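Side-chain contact in VMB-1 (Vibrio alginolyticus, PDB 6JV4), which probably hydrolyses the amide bond of beta-lactam antibiotics to give substituted beta-amino acids, using a two-zinc active site of the class B metallo-beta-lactamases: residues S187-K190 with V191-Y195. Numbering follows the deposited sequence.
Sequences SMQK and VINRY
Gln189 and Asn193, one helical turn apart, join their side-chain amides through a single hydrogen bond, from NE2 of Gln189 to OD1 of Asn193 at 3.0 Å with an N-H...O angle of 158°. OD1 lies almost in the plane of the donor amide; the two amide planes stand 57° apart, and NE2 comes in above the carbonyl plane of Asn193 and not on a lone pair. The bend of the Gln189 chain at chi2 (66°) carries its amide up along the helix to meet Asn193. Its other polar atom, OE1, accepts from NE2 of Gln218 on helix 212-226, so both ends of this amide are engaged.

The backbone beneath keeps the i to i+4 pattern: Ile192 N donates to Met188 O at 2.8 Å, and Asn193 N and Arg194 N use Gln189 O and Lys190 O. Val191 N to Ser187 O, at 3.4 Å, is weak. These turns end helix 184-194, the connection between parallel strands 158-162 and 200-203 in the alpha-beta/beta-alpha sandwich of metallo-beta-lactamases.

On the apolar side, CD1 of Ile192 touches CG of Met188 at 4.0 Å, the side chains crossing at about a right angle, and both pack on Leu214 of helix 212-226. Buried Ser187 turns OG to the carbonyl O of Ala142. At the C-terminal end, CG of Arg194 lies 3.7 Å above one face of the Tyr195 ring, toward its rim, while the guanidinium of Arg194 makes a cation-pi contact with Phe138.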
# COMPACT_ATOMS: atom_id res chain seq x y z
N SER A 187 -0.00 -3.19 -16.90
CA SER A 187 0.27 -3.66 -15.52
C SER A 187 -1.04 -4.01 -14.82
O SER A 187 -1.11 -5.01 -14.12
CB SER A 187 1.00 -2.57 -14.78
OG SER A 187 2.23 -2.30 -15.46
N MET A 188 -2.04 -3.16 -14.98
CA MET A 188 -3.37 -3.40 -14.36
C MET A 188 -4.00 -4.71 -14.90
O MET A 188 -4.65 -5.43 -14.08
CB MET A 188 -4.32 -2.22 -14.56
CG MET A 188 -5.59 -2.36 -13.70
SD MET A 188 -5.25 -2.47 -11.90
CE MET A 188 -4.63 -0.83 -11.60
N GLN A 189 -3.87 -4.97 -16.19
CA GLN A 189 -4.43 -6.22 -16.76
C GLN A 189 -3.79 -7.42 -16.08
O GLN A 189 -4.49 -8.43 -15.86
CB GLN A 189 -4.30 -6.29 -18.27
CG GLN A 189 -5.17 -7.40 -18.84
CD GLN A 189 -6.64 -7.12 -18.66
OE1 GLN A 189 -7.10 -6.00 -18.88
NE2 GLN A 189 -7.40 -8.15 -18.33
N LYS A 190 -2.48 -7.37 -15.75
CA LYS A 190 -1.83 -8.49 -15.03
C LYS A 190 -2.52 -8.73 -13.70
O LYS A 190 -2.77 -9.89 -13.32
CB LYS A 190 -0.33 -8.22 -14.88
CG LYS A 190 0.38 -8.19 -16.23
CD LYS A 190 1.85 -8.01 -16.08
CE LYS A 190 2.52 -7.91 -17.43
NZ LYS A 190 3.80 -7.20 -17.25
N VAL A 191 -2.85 -7.65 -12.98
CA VAL A 191 -3.52 -7.75 -11.66
C VAL A 191 -4.94 -8.30 -11.87
O VAL A 191 -5.35 -9.13 -11.11
CB VAL A 191 -3.49 -6.40 -10.94
CG1 VAL A 191 -4.28 -6.44 -9.64
CG2 VAL A 191 -2.05 -6.01 -10.68
N ILE A 192 -5.66 -7.74 -12.82
CA ILE A 192 -7.03 -8.22 -13.14
C ILE A 192 -6.99 -9.73 -13.41
O ILE A 192 -7.86 -10.45 -12.96
CB ILE A 192 -7.59 -7.43 -14.31
CG1 ILE A 192 -7.92 -6.00 -13.89
CG2 ILE A 192 -8.80 -8.12 -14.91
CD1 ILE A 192 -8.16 -5.06 -15.04
N ASN A 193 -6.05 -10.18 -14.23
CA ASN A 193 -5.99 -11.61 -14.64
C ASN A 193 -5.62 -12.47 -13.44
O ASN A 193 -6.06 -13.65 -13.32
CB ASN A 193 -4.99 -11.75 -15.77
CG ASN A 193 -5.48 -11.19 -17.09
OD1 ASN A 193 -6.63 -10.82 -17.22
ND2 ASN A 193 -4.59 -11.08 -18.03
N ARG A 194 -4.78 -11.97 -12.57
CA ARG A 194 -4.22 -12.75 -11.43
C ARG A 194 -5.24 -12.91 -10.31
O ARG A 194 -5.18 -13.95 -9.61
CB ARG A 194 -2.92 -12.12 -10.95
CG ARG A 194 -2.17 -12.94 -9.92
CD ARG A 194 -0.81 -12.30 -9.65
NE ARG A 194 -0.05 -13.01 -8.65
CZ ARG A 194 0.79 -13.99 -8.92
NH1 ARG A 194 0.93 -14.41 -10.17
NH2 ARG A 194 1.48 -14.57 -7.95
N TYR A 195 -6.13 -11.94 -10.10
CA TYR A 195 -7.03 -11.90 -8.93
C TYR A 195 -8.48 -11.71 -9.38
O TYR A 195 -9.18 -10.82 -8.89
CB TYR A 195 -6.61 -10.82 -7.95
CG TYR A 195 -5.16 -10.87 -7.56
CD1 TYR A 195 -4.66 -11.86 -6.73
CD2 TYR A 195 -4.29 -9.89 -7.99
CE1 TYR A 195 -3.32 -11.91 -6.40
CE2 TYR A 195 -2.97 -9.91 -7.64
CZ TYR A 195 -2.48 -10.91 -6.84
OH TYR A 195 -1.17 -10.99 -6.46